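Local atomic coordinates of nucleoside-diphosphate sugar epimerase (SulA family) (Corynebacterium glutamicum, PDB entry 3OH8), a protein that probably binds a nicotinamide dinucleotide in a Rossmann-type domain and epimerises or otherwise modifies nucleotide-linked sugars. Residues M15-H20 and E43-G48; R156-R161 and S309-M314; G256-D261 and L267-E272. All coordinates share one frame; numbering follows the deposited sequence.

Contact 1: residues M15-H20 and E43-G48; sequences MVWDWH and ERLADG
The side chain of Trp-17 leaves helix 13-21 with CG anti to the backbone N (chi1 173°), which sends its indole out to meet Leu-45, while Leu-45 has CG anti to its own carbonyl carbon (chi1 -61°) and extends from the opposite direction. Methyl CD1 of Leu-45 settles over one face of the indole, toward the rim of the six-membered ring, 4.1 Å from that ring's centroid, in a CH-pi contact; Trp-17 CZ2 is 3.9 Å from Leu-45 CD1. The same leucine forks over His-20: CD2 lies 3.6 Å from His-20 O, and CD1 touches the histidine CB at 4.1 Å. Leucine suits the site because its two methyls can serve both helix residues at once. The imidazole itself faces elsewhere. His-20 ND1 donates to Val-16 O at 2.8 Å and nearly straight, the oxygen lying in the plane of the imidazole, and this bond fixes the rotation of a buried polar ring. Within the loop, Arg-44 NH2 pairs with Asp-47 OD2 at 2.9 Å, linking the residues that flank Leu-45 and Ala-46. Phe-96 of strand 91-99 meets both Trp-17 and His-20 edge to face, Phe-69 touches Leu-45, and helices 25-29 and 119-139 pack on His-20, so that the contact ties the loop before strand 49-53 to helix 13-21 beside the antiparallel sheet.

Contact 2: residues R156-R161 and S309-M314; sequences RGLVGR and SGRGGM
Leu-158 is the residue that reaches the 309-314 loop, and the chain leading up to it belongs to the glycine-rich turn between strand 149-153 and helix 158-169. First comes Arg-156, extended away from the loop, its guanidinium group bonded to the carbonyl oxygens of Lys-180 and Glu-181. Gly-157 takes the N-cap position, and its O accepts from Arg-161 N at 2.9 Å as the helix starts. Leu-158 then directs its CB at the loop and spreads its two methyls over it. CD1 lies against the peptide that joins Gly-312 to Gly-313, 3.7 Å from Gly-312 C and 3.9 Å from Gly-313 N. CD2 rests 3.6 Å from Ser-309 OG and 4.1 Å from Arg-311 CG, meeting the aliphatic root of the arginine, whose guanidinium end bonds instead to Thr-30 O. With no beta carbons, Gly-312 and Gly-313 let the leucine lie close on bare backbone, and Gly-313 also adopts a positive phi (77°) that favours glycine. Ile-342 of helix 342-354 packs on both Leu-158 and Ser-309. Gly-160 completes, with Gly-157, the later part of the TGxxGxxG signature that in related Rossmann enzymes lies against the dinucleotide. No hydrogen bond spans the two segments. Ser-309 OG accepts from Arg-311 N at 3.0 Å in an ST turn, while Gly-310 N bonds to Glu-439, so the CD2 methyl meets a loop whose polar groups find partners elsewhere. The contact therefore depends on shape and dispersion, not on directed polar bonds.

Contact 3: residues G256-D261 and L267-E272; sequences GFYGHD and LTEESE
Leu-267 lies against Tyr-258, the two side chains running alongside each other head to tail. Leucine CB stands over the centre of the tyrosine ring, 4.2 Å from its centroid, in a CH-pi contact, and CD1 reaches Tyr-258 CB at 3.7 Å; Phe-257 CD2 covers the opposite face toward its rim. Thr-268 opens a type I beta turn closed doubly by Ser-271: Ser-271 N donates to Thr-268 O, while Thr-268 N donates almost straight to Ser-271 OG at 2.8 Å. A small hydroxyl suits that second bond. Glu-269 brings its CA to 3.6 Å from Tyr-258 OH and sends its carboxylate to the backbone N atoms of Asn-363 and Ala-419. At the end of the turn, Ser-271 CB sits 4.0 Å from Tyr-258 CE1, and two carbonyl oxygens reach the tyrosine edge in the ring plane: Ser-271 O at 3.8 Å from CE1 and Glu-272 O at 3.7 Å from CD1. Glu-272 O is also held by Arg-262. Tyr-258 OH, inside a buried residue, bonds to Asn-363 and Arg-303. The ring thus uses each part of its chemistry: hydrocarbon on its faces, carbonyl oxygens at its probably electropositive edge, and polar partners for its hydroxyl.

The three contacts occupy separate places. Contact 1 belongs to the antiparallel sheet and its helices near the N terminus, whereas contacts 2 and 3 both belong to the epimerase/dehydratase part of the chain, their centres about 24 Å apart. Contacts 1 and 3 are partly buried and fall on opposite sides of the chain's centre; contact 2, although nearest that centre, is a surface contact. None has a clear hydrogen bond between its segments. Contacts 1 and 3 each set a leucine over an aromatic face, but contact 2 lays its leucine on glycine backbone. Contacts 1 and 2 join a helix to a loop, while contact 3 joins two loop regions flanking a short pair of strands.

Contact 1: residues M15-H20 and E43-G48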
HETATM    1  N   MSE A  15      13.919  12.426 -10.691  1.00 16.95           N
HETATM    2  CA  MSE A  15      12.715  11.602 -10.539  1.00 17.00           C
HETATM    3  C   MSE A  15      12.448  11.310  -9.061  1.00 19.49           C
HETATM    4  O   MSE A  15      11.304  11.376  -8.588  1.00 20.32           O
HETATM    5  CB  MSE A  15      12.864  10.288 -11.332  1.00 17.87           C
HETATM    6  CG  MSE A  15      11.767   9.206 -11.083  1.00 38.40           C
HETATM    7 SE   MSE A  15      12.009   7.693 -12.082  1.00 51.54          SE
HETATM    8  CE  MSE A  15      12.341   8.412 -13.698  1.00 31.50           C
ATOM      9  N   VAL A  16      13.496  10.960  -8.330  1.00 15.41           N
ATOM     10  CA  VAL A  16      13.332  10.619  -6.917  1.00 17.03           C
ATOM     11  C   VAL A  16      12.843  11.813  -6.104  1.00 19.47           C
ATOM     12  O   VAL A  16      11.899  11.703  -5.315  1.00 19.02           O
ATOM     13  CB  VAL A  16      14.641  10.077  -6.318  1.00 18.11           C
ATOM     14  CG1 VAL A  16      14.477   9.799  -4.833  1.00 17.22           C
ATOM     15  CG2 VAL A  16      15.067   8.817  -7.055  1.00 19.15           C
ATOM     16  N   TRP A  17      13.469  12.963  -6.315  1.00 17.52           N
ATOM     17  CA  TRP A  17      13.046  14.189  -5.647  1.00 14.98           C
ATOM     18  C   TRP A  17      11.592  14.486  -5.975  1.00 20.46           C
ATOM     19  O   TRP A  17      10.757  14.745  -5.090  1.00 18.36           O
ATOM     20  CB  TRP A  17      13.916  15.356  -6.111  1.00 18.32           C
ATOM     21  CG  TRP A  17      13.426  16.662  -5.594  1.00 19.01           C
ATOM     22  CD1 TRP A  17      12.599  17.543  -6.231  1.00 20.82           C
ATOM     23  CD2 TRP A  17      13.708  17.224  -4.309  1.00 20.51           C
ATOM     24  NE1 TRP A  17      12.357  18.631  -5.420  1.00 22.49           N
ATOM     25  CE2 TRP A  17      13.027  18.457  -4.235  1.00 22.50           C
ATOM     26  CE3 TRP A  17      14.468  16.802  -3.212  1.00 20.21           C
ATOM     27  CZ2 TRP A  17      13.089  19.273  -3.110  1.00 22.74           C
ATOM     28  CZ3 TRP A  17      14.531  17.620  -2.092  1.00 21.21           C
ATOM     29  CH2 TRP A  17      13.848  18.844  -2.053  1.00 20.18           C
ATOM     30  N   ASP A  18      11.299  14.448  -7.268  1.00 22.11           N
ATOM     31  CA  ASP A  18       9.968  14.729  -7.769  1.00 24.63           C
ATOM     32  C   ASP A  18       8.915  13.905  -7.037  1.00 22.27           C
ATOM     33  O   ASP A  18       7.857  14.408  -6.662  1.00 23.45           O
ATOM     34  CB  ASP A  18       9.920  14.361  -9.241  1.00 36.17           C
ATOM     35  CG  ASP A  18       9.203  15.381 -10.059  1.00 47.22           C
ATOM     36  OD1 ASP A  18       9.908  16.226 -10.654  1.00 45.78           O
ATOM     37  OD2 ASP A  18       7.949  15.334 -10.097  1.00 44.50           O
ATOM     38  N   TRP A  19       9.214  12.626  -6.847  1.00 17.79           N
ATOM     39  CA  TRP A  19       8.276  11.699  -6.198  1.00 17.92           C
ATOM     40  C   TRP A  19       7.898  12.177  -4.789  1.00 17.47           C
ATOM     41  O   TRP A  19       6.731  12.075  -4.364  1.00 17.07           O
ATOM     42  CB  TRP A  19       8.903  10.301  -6.173  1.00 18.07           C
ATOM     43  CG  TRP A  19       8.026   9.198  -5.617  1.00 15.75           C
ATOM     44  CD1 TRP A  19       7.263   8.312  -6.324  1.00 12.64           C
ATOM     45  CD2 TRP A  19       7.859   8.865  -4.235  1.00 16.54           C
ATOM     46  NE1 TRP A  19       6.621   7.446  -5.460  1.00 11.49           N
ATOM     47  CE2 TRP A  19       6.972   7.767  -4.177  1.00 18.06           C
ATOM     48  CE3 TRP A  19       8.364   9.398  -3.042  1.00 16.90           C
ATOM     49  CZ2 TRP A  19       6.589   7.188  -2.965  1.00 16.51           C
ATOM     50  CZ3 TRP A  19       7.985   8.825  -1.845  1.00 17.32           C
ATOM     51  CH2 TRP A  19       7.103   7.729  -1.812  1.00 15.87           C
ATOM     52  N   HIS A  20       8.885  12.701  -4.065  1.00 15.31           N
ATOM     53  CA  HIS A  20       8.676  13.197  -2.700  1.00 17.57           C
ATOM     54  C   HIS A  20       7.836  14.479  -2.641  1.00 18.10           C
ATOM     55  O   HIS A  20       7.227  14.776  -1.608  1.00 18.12           O
ATOM     56  CB  HIS A  20      10.020  13.442  -1.993  1.00 18.92           C
ATOM     57  CG  HIS A  20      10.745  12.191  -1.618  1.00 15.52           C
ATOM     58  ND1 HIS A  20      11.479  11.452  -2.526  1.00 15.41           N
ATOM     59  CD2 HIS A  20      10.871  11.551  -0.427  1.00 13.29           C
ATOM     60  CE1 HIS A  20      12.010  10.410  -1.915  1.00 14.89           C
ATOM     61  NE2 HIS A  20      11.642  10.440  -0.641  1.00 16.47           N
ATOM     62  N   GLU A  43       1.803  21.348   1.339  1.00 47.53           N
ATOM     63  CA  GLU A  43       1.854  21.741  -0.065  1.00 52.32           C
ATOM     64  C   GLU A  43       3.240  21.564  -0.691  1.00 45.35           C
ATOM     65  O   GLU A  43       3.363  21.116  -1.837  1.00 40.71           O
ATOM     66  CB  GLU A  43       1.397  23.196  -0.187  1.00 60.15           C
ATOM     67  CG  GLU A  43       1.416  23.776  -1.589  1.00 68.01           C
ATOM     68  CD  GLU A  43       0.968  25.231  -1.604  1.00 75.59           C
ATOM     69  OE1 GLU A  43      -0.110  25.534  -1.040  1.00 76.68           O
ATOM     70  OE2 GLU A  43       1.695  26.071  -2.180  1.00 78.22           O
ATOM     71  N   ARG A  44       4.276  21.914   0.065  1.00 39.55           N
ATOM     72  CA  ARG A  44       5.634  21.927  -0.469  1.00 38.27           C
ATOM     73  C   ARG A  44       6.644  21.422   0.541  1.00 32.16           C
ATOM     74  O   ARG A  44       6.423  21.518   1.741  1.00 33.59           O
ATOM     75  CB  ARG A  44       6.022  23.345  -0.878  1.00 42.25           C
ATOM     76  CG  ARG A  44       5.285  23.858  -2.087  1.00 49.79           C
ATOM     77  CD  ARG A  44       4.931  25.321  -1.908  1.00 53.43           C
ATOM     78  NE  ARG A  44       6.041  26.101  -1.365  1.00 51.49           N
ATOM     79  CZ  ARG A  44       5.892  27.092  -0.490  1.00 59.00           C
ATOM     80  NH1 ARG A  44       4.679  27.414  -0.053  1.00 65.60           N
ATOM     81  NH2 ARG A  44       6.949  27.760  -0.049  1.00 56.55           N
ATOM     82  N   LEU A  45       7.771  20.922   0.048  1.00 27.46           N
ATOM     83  CA  LEU A  45       8.805  20.383   0.923  1.00 21.76           C
ATOM     84  C   LEU A  45       9.559  21.479   1.686  1.00 22.35           C
ATOM     85  O   LEU A  45      10.101  21.226   2.764  1.00 22.73           O
ATOM     86  CB  LEU A  45       9.784  19.509   0.128  1.00 19.69           C
ATOM     87  CG  LEU A  45       9.160  18.282  -0.553  1.00 23.51           C
ATOM     88  CD1 LEU A  45      10.220  17.448  -1.267  1.00 22.55           C
ATOM     89  CD2 LEU A  45       8.384  17.435   0.457  1.00 24.77           C
ATOM     90  N   ALA A  46       9.595  22.690   1.132  1.00 22.61           N
ATOM     91  CA  ALA A  46      10.431  23.752   1.712  1.00 26.14           C
ATOM     92  C   ALA A  46       9.933  24.165   3.088  1.00 28.94           C
ATOM     93  O   ALA A  46      10.704  24.261   4.048  1.00 26.84           O
ATOM     94  CB  ALA A  46      10.480  24.964   0.791  1.00 25.58           C
ATOM     95  N   ASP A  47       8.628  24.400   3.165  1.00 29.03           N
ATOM     96  CA  ASP A  47       7.981  24.854   4.388  1.00 30.78           C
ATOM     97  C   ASP A  47       6.616  24.202   4.458  1.00 33.36           C
ATOM     98  O   ASP A  47       6.332  23.273   3.705  1.00 37.45           O
ATOM     99  CB  ASP A  47       7.848  26.383   4.386  1.00 34.02           C
ATOM    100  CG  ASP A  47       7.162  26.915   3.131  1.00 38.56           C
ATOM    101  OD1 ASP A  47       6.498  26.128   2.425  1.00 32.30           O
ATOM    102  OD2 ASP A  47       7.284  28.129   2.854  1.00 44.76           O
ATOM    103  N   GLY A  48       5.756  24.687   5.342  1.00 31.29           N
ATOM    104  CA  GLY A  48       4.415  24.137   5.413  1.00 34.33           C
ATOM    105  C   GLY A  48       4.344  22.968   6.371  1.00 32.52           C
ATOM    106  O   GLY A  48       5.322  22.249   6.558  1.00 26.67           O
TER

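Contact 2: residues R156-R161 and S309-M314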
ATOM      1  N   ARG A 156     -11.206   5.709   1.576  1.00 18.09           N
ATOM      2  CA  ARG A 156     -10.758   5.953   2.949  1.00 19.71           C
ATOM      3  C   ARG A 156     -10.441   4.677   3.721  1.00 21.71           C
ATOM      4  O   ARG A 156      -9.882   4.734   4.820  1.00 21.14           O
ATOM      5  CB  ARG A 156     -11.803   6.762   3.701  1.00 20.04           C
ATOM      6  CG  ARG A 156     -11.950   8.168   3.156  1.00 24.86           C
ATOM      7  CD  ARG A 156     -13.128   8.892   3.789  1.00 23.84           C
ATOM      8  NE  ARG A 156     -13.149  10.288   3.369  1.00 23.58           N
ATOM      9  CZ  ARG A 156     -14.128  11.137   3.651  1.00 25.68           C
ATOM     10  NH1 ARG A 156     -15.172  10.723   4.360  1.00 21.38           N
ATOM     11  NH2 ARG A 156     -14.059  12.395   3.222  1.00 24.94           N
ATOM     12  N   GLY A 157     -10.818   3.533   3.160  1.00 18.33           N
ATOM     13  CA  GLY A 157     -10.557   2.243   3.793  1.00 20.87           C
ATOM     14  C   GLY A 157      -9.091   1.862   3.674  1.00 20.87           C
ATOM     15  O   GLY A 157      -8.314   2.590   3.060  1.00 18.17           O
ATOM     16  N   LEU A 158      -8.717   0.723   4.254  1.00 22.29           N
ATOM     17  CA  LEU A 158      -7.336   0.226   4.232  1.00 23.57           C
ATOM     18  C   LEU A 158      -6.703   0.242   2.831  1.00 18.76           C
ATOM     19  O   LEU A 158      -5.655   0.843   2.600  1.00 17.22           O
ATOM     20  CB  LEU A 158      -7.315  -1.216   4.766  1.00 27.70           C
ATOM     21  CG  LEU A 158      -6.242  -1.659   5.774  1.00 36.20           C
ATOM     22  CD1 LEU A 158      -6.006  -3.185   5.711  1.00 34.25           C
ATOM     23  CD2 LEU A 158      -4.959  -0.921   5.552  1.00 35.12           C
ATOM     24  N   VAL A 159      -7.352  -0.426   1.890  1.00 12.39           N
ATOM     25  CA  VAL A 159      -6.779  -0.592   0.569  1.00 17.83           C
ATOM     26  C   VAL A 159      -6.935   0.696  -0.237  1.00 18.03           C
ATOM     27  O   VAL A 159      -6.003   1.134  -0.927  1.00 18.73           O
ATOM     28  CB  VAL A 159      -7.446  -1.791  -0.144  1.00 22.75           C
ATOM     29  CG1 VAL A 159      -6.980  -1.890  -1.597  1.00 21.13           C
ATOM     30  CG2 VAL A 159      -7.140  -3.074   0.622  1.00 19.15           C
ATOM     31  N   GLY A 160      -8.108   1.315  -0.126  1.00 16.08           N
ATOM     32  CA  GLY A 160      -8.400   2.528  -0.862  1.00 15.49           C
ATOM     33  C   GLY A 160      -7.427   3.656  -0.550  1.00 16.93           C
ATOM     34  O   GLY A 160      -7.014   4.383  -1.437  1.00 18.27           O
ATOM     35  N   ARG A 161      -7.078   3.811   0.719  1.00 16.33           N
ATOM     36  CA  ARG A 161      -6.209   4.897   1.126  1.00 15.93           C
ATOM     37  C   ARG A 161      -4.804   4.651   0.581  1.00 13.67           C
ATOM     38  O   ARG A 161      -4.138   5.578   0.130  1.00 12.46           O
ATOM     39  CB  ARG A 161      -6.196   5.023   2.652  1.00 22.56           C
ATOM     40  CG  ARG A 161      -5.767   6.360   3.182  1.00 37.97           C
ATOM     41  CD  ARG A 161      -6.066   6.476   4.675  1.00 48.89           C
ATOM     42  NE  ARG A 161      -5.498   7.698   5.248  1.00 62.20           N
ATOM     43  CZ  ARG A 161      -5.467   7.980   6.551  1.00 68.13           C
ATOM     44  NH1 ARG A 161      -5.972   7.128   7.435  1.00 67.76           N
ATOM     45  NH2 ARG A 161      -4.926   9.118   6.972  1.00 69.03           N
ATOM     46  N   SER A 309      -1.549  -6.137   6.196  1.00 16.54           N
ATOM     47  CA  SER A 309      -1.107  -4.769   6.443  1.00 17.14           C
ATOM     48  C   SER A 309      -0.771  -4.605   7.912  1.00 17.59           C
ATOM     49  O   SER A 309      -1.465  -5.142   8.782  1.00 16.10           O
ATOM     50  CB  SER A 309      -2.202  -3.773   6.054  1.00 18.84           C
ATOM     51  OG  SER A 309      -1.950  -2.499   6.623  1.00 16.65           O
ATOM     52  N   GLY A 310       0.284  -3.848   8.191  1.00 15.25           N
ATOM     53  CA  GLY A 310       0.650  -3.565   9.566  1.00 18.36           C
ATOM     54  C   GLY A 310      -0.354  -2.651  10.249  1.00 20.48           C
ATOM     55  O   GLY A 310      -0.440  -2.618  11.472  1.00 21.71           O
ATOM     56  N   ARG A 311      -1.125  -1.895   9.479  1.00 20.03           N
ATOM     57  CA  ARG A 311      -1.972  -0.897  10.122  1.00 19.20           C
ATOM     58  C   ARG A 311      -3.455  -1.251  10.236  1.00 25.16           C
ATOM     59  O   ARG A 311      -4.231  -0.470  10.776  1.00 25.45           O
ATOM     60  CB  ARG A 311      -1.793   0.497   9.509  1.00 23.57           C
ATOM     61  CG  ARG A 311      -1.998   0.590   8.024  1.00 25.58           C
ATOM     62  CD  ARG A 311      -2.081   2.056   7.584  1.00 24.04           C
ATOM     63  NE  ARG A 311      -0.837   2.796   7.802  1.00 26.37           N
ATOM     64  CZ  ARG A 311       0.152   2.873   6.916  1.00 27.89           C
ATOM     65  NH1 ARG A 311       0.052   2.234   5.757  1.00 23.12           N
ATOM     66  NH2 ARG A 311       1.242   3.588   7.185  1.00 26.76           N
ATOM     67  N   GLY A 312      -3.856  -2.420   9.760  1.00 20.25           N
ATOM     68  CA  GLY A 312      -5.263  -2.760   9.859  1.00 21.42           C
ATOM     69  C   GLY A 312      -5.531  -4.111   9.265  1.00 23.75           C
ATOM     70  O   GLY A 312      -4.619  -4.754   8.770  1.00 20.46           O
ATOM     71  N   GLY A 313      -6.784  -4.549   9.315  1.00 22.37           N
ATOM     72  CA  GLY A 313      -7.138  -5.823   8.727  1.00 21.78           C
ATOM     73  C   GLY A 313      -6.699  -6.971   9.604  1.00 24.18           C
ATOM     74  O   GLY A 313      -6.458  -6.783  10.798  1.00 24.03           O
HETATM   75  N   MSE A 314      -6.569  -8.156   9.010  1.00 21.82           N
HETATM   76  CA  MSE A 314      -6.309  -9.367   9.782  1.00 22.39           C
HETATM   77  C   MSE A 314      -4.903  -9.496  10.374  1.00 21.46           C
HETATM   78  O   MSE A 314      -4.730 -10.150  11.400  1.00 20.23           O
HETATM   79  CB  MSE A 314      -6.624 -10.618   8.952  1.00 16.60           C
HETATM   80  CG  MSE A 314      -8.100 -10.848   8.666  1.00 26.11           C
HETATM   81 SE   MSE A 314      -9.188 -10.844  10.119  1.00 45.20          SE
HETATM   82  CE  MSE A 314     -10.182  -9.438   9.709  1.00 29.92           C
TER

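Contact 3: residues G256-D261 and L267-E272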
ATOM      1  N   GLY A 256     -13.487 -15.568  -2.111  1.00 20.26           N
ATOM      2  CA  GLY A 256     -14.705 -16.185  -1.607  1.00 18.79           C
ATOM      3  C   GLY A 256     -15.603 -16.618  -2.747  1.00 19.17           C
ATOM      4  O   GLY A 256     -16.530 -17.402  -2.558  1.00 23.37           O
ATOM      5  N   PHE A 257     -15.333 -16.091  -3.937  1.00 17.14           N
ATOM      6  CA  PHE A 257     -15.999 -16.532  -5.153  1.00 22.00           C
ATOM      7  C   PHE A 257     -15.902 -18.055  -5.318  1.00 19.13           C
ATOM      8  O   PHE A 257     -16.826 -18.685  -5.834  1.00 18.19           O
ATOM      9  CB  PHE A 257     -15.365 -15.852  -6.366  1.00 18.51           C
ATOM     10  CG  PHE A 257     -15.897 -16.340  -7.689  1.00 19.32           C
ATOM     11  CD1 PHE A 257     -17.012 -15.741  -8.270  1.00 19.53           C
ATOM     12  CD2 PHE A 257     -15.285 -17.389  -8.356  1.00 23.61           C
ATOM     13  CE1 PHE A 257     -17.512 -16.183  -9.495  1.00 20.79           C
ATOM     14  CE2 PHE A 257     -15.779 -17.840  -9.575  1.00 23.02           C
ATOM     15  CZ  PHE A 257     -16.898 -17.233 -10.144  1.00 18.25           C
ATOM     16  N   TYR A 258     -14.774 -18.629  -4.905  1.00 16.36           N
ATOM     17  CA  TYR A 258     -14.523 -20.051  -5.097  1.00 18.54           C
ATOM     18  C   TYR A 258     -15.170 -20.885  -3.999  1.00 21.43           C
ATOM     19  O   TYR A 258     -15.092 -22.125  -4.008  1.00 19.07           O
ATOM     20  CB  TYR A 258     -13.011 -20.331  -5.170  1.00 18.00           C
ATOM     21  CG  TYR A 258     -12.345 -19.548  -6.262  1.00 16.44           C
ATOM     22  CD1 TYR A 258     -12.600 -19.836  -7.596  1.00 16.85           C
ATOM     23  CD2 TYR A 258     -11.484 -18.494  -5.963  1.00 17.79           C
ATOM     24  CE1 TYR A 258     -12.004 -19.107  -8.612  1.00 13.88           C
ATOM     25  CE2 TYR A 258     -10.881 -17.753  -6.976  1.00 19.32           C
ATOM     26  CZ  TYR A 258     -11.150 -18.061  -8.287  1.00 17.90           C
ATOM     27  OH  TYR A 258     -10.572 -17.337  -9.277  1.00 15.90           O
ATOM     28  N   GLY A 259     -15.810 -20.202  -3.061  1.00 19.59           N
ATOM     29  CA  GLY A 259     -16.379 -20.866  -1.910  1.00 22.85           C
ATOM     30  C   GLY A 259     -15.414 -20.764  -0.749  1.00 28.53           C
ATOM     31  O   GLY A 259     -14.227 -20.465  -0.934  1.00 27.71           O
ATOM     32  N   HIS A 260     -15.912 -21.017   0.454  1.00 31.08           N
ATOM     33  CA  HIS A 260     -15.083 -20.875   1.641  1.00 32.54           C
ATOM     34  C   HIS A 260     -14.081 -22.020   1.782  1.00 30.31           C
ATOM     35  O   HIS A 260     -13.035 -21.859   2.405  1.00 27.44           O
ATOM     36  CB  HIS A 260     -15.945 -20.702   2.906  1.00 35.94           C
ATOM     37  CG  HIS A 260     -16.494 -21.980   3.460  1.00 41.23           C
ATOM     38  ND1 HIS A 260     -15.906 -22.648   4.512  1.00 47.16           N
ATOM     39  CD2 HIS A 260     -17.588 -22.703   3.123  1.00 41.72           C
ATOM     40  CE1 HIS A 260     -16.608 -23.732   4.794  1.00 45.18           C
ATOM     41  NE2 HIS A 260     -17.635 -23.788   3.966  1.00 44.82           N
ATOM     42  N   ASP A 261     -14.377 -23.161   1.168  1.00 27.93           N
ATOM     43  CA  ASP A 261     -13.554 -24.347   1.393  1.00 27.00           C
ATOM     44  C   ASP A 261     -13.480 -25.261   0.172  1.00 30.00           C
ATOM     45  O   ASP A 261     -14.442 -25.966  -0.128  1.00 31.05           O
ATOM     46  CB  ASP A 261     -14.115 -25.109   2.597  1.00 28.54           C
ATOM     47  CG  ASP A 261     -13.297 -26.334   2.965  1.00 31.64           C
ATOM     48  OD1 ASP A 261     -12.294 -26.639   2.279  1.00 31.30           O
ATOM     49  OD2 ASP A 261     -13.670 -26.994   3.958  1.00 36.73           O
ATOM     50  N   LEU A 267      -6.915 -23.131  -7.019  1.00 17.21           N
ATOM     51  CA  LEU A 267      -7.937 -22.265  -7.604  1.00 20.11           C
ATOM     52  C   LEU A 267      -7.342 -21.211  -8.537  1.00 20.61           C
ATOM     53  O   LEU A 267      -6.506 -20.397  -8.135  1.00 23.18           O
ATOM     54  CB  LEU A 267      -8.764 -21.595  -6.497  1.00 21.09           C
ATOM     55  CG  LEU A 267      -9.404 -22.597  -5.525  1.00 20.86           C
ATOM     56  CD1 LEU A 267      -9.835 -21.905  -4.228  1.00 21.72           C
ATOM     57  CD2 LEU A 267     -10.585 -23.312  -6.198  1.00 16.14           C
ATOM     58  N   THR A 268      -7.802 -21.234  -9.780  1.00 19.07           N
ATOM     59  CA  THR A 268      -7.339 -20.329 -10.823  1.00 22.17           C
ATOM     60  C   THR A 268      -8.543 -19.546 -11.322  1.00 18.26           C
ATOM     61  O   THR A 268      -9.673 -19.893 -11.016  1.00 17.17           O
ATOM     62  CB  THR A 268      -6.746 -21.141 -11.996  1.00 28.75           C
ATOM     63  OG1 THR A 268      -5.474 -21.679 -11.602  1.00 30.02           O
ATOM     64  CG2 THR A 268      -6.560 -20.284 -13.222  1.00 42.93           C
ATOM     65  N   GLU A 269      -8.319 -18.502 -12.110  1.00 19.57           N
ATOM     66  CA  GLU A 269      -9.448 -17.763 -12.656  1.00 17.89           C
ATOM     67  C   GLU A 269     -10.294 -18.648 -13.575  1.00 20.62           C
ATOM     68  O   GLU A 269     -11.380 -18.254 -14.004  1.00 18.09           O
ATOM     69  CB  GLU A 269      -8.975 -16.494 -13.369  1.00 17.82           C
ATOM     70  CG  GLU A 269      -8.262 -15.478 -12.434  1.00 14.61           C
ATOM     71  CD  GLU A 269      -6.774 -15.761 -12.239  1.00 19.08           C
ATOM     72  OE1 GLU A 269      -6.268 -16.773 -12.771  1.00 24.03           O
ATOM     73  OE2 GLU A 269      -6.098 -14.961 -11.555  1.00 20.36           O
ATOM     74  N   GLU A 270      -9.792 -19.847 -13.864  1.00 21.25           N
ATOM     75  CA  GLU A 270     -10.527 -20.827 -14.665  1.00 23.00           C
ATOM     76  C   GLU A 270     -11.442 -21.689 -13.809  1.00 23.79           C
ATOM     77  O   GLU A 270     -12.356 -22.332 -14.325  1.00 22.57           O
ATOM     78  CB  GLU A 270      -9.563 -21.778 -15.381  1.00 29.28           C
ATOM     79  CG  GLU A 270      -8.511 -21.112 -16.205  1.00 45.13           C
ATOM     80  CD  GLU A 270      -8.999 -20.782 -17.582  1.00 59.28           C
ATOM     81  OE1 GLU A 270      -8.454 -21.359 -18.548  1.00 66.40           O
ATOM     82  OE2 GLU A 270      -9.928 -19.951 -17.698  1.00 62.35           O
ATOM     83  N   SER A 271     -11.174 -21.736 -12.509  1.00 22.66           N
ATOM     84  CA  SER A 271     -11.939 -22.604 -11.625  1.00 19.86           C
ATOM     85  C   SER A 271     -13.376 -22.119 -11.471  1.00 21.02           C
ATOM     86  O   SER A 271     -13.643 -20.911 -11.480  1.00 19.04           O
ATOM     87  CB  SER A 271     -11.275 -22.680 -10.258  1.00 14.21           C
ATOM     88  OG  SER A 271      -9.915 -23.038 -10.394  1.00 19.39           O
ATOM     89  N   GLU A 272     -14.301 -23.064 -11.319  1.00 20.15           N
ATOM     90  CA  GLU A 272     -15.707 -22.725 -11.119  1.00 20.92           C
ATOM     91  C   GLU A 272     -15.935 -22.016  -9.803  1.00 20.49           C
ATOM     92  O   GLU A 272     -15.169 -22.175  -8.858  1.00 22.02           O
ATOM     93  CB  GLU A 272     -16.571 -23.984 -11.081  1.00 22.06           C
ATOM     94  CG  GLU A 272     -16.615 -24.783 -12.335  1.00 24.00           C
ATOM     95  CD  GLU A 272     -17.543 -25.978 -12.166  1.00 32.01           C
ATOM     96  OE1 GLU A 272     -18.523 -25.875 -11.386  1.00 33.85           O
ATOM     97  OE2 GLU A 272     -17.290 -27.004 -12.803  1.00 37.67           O
TER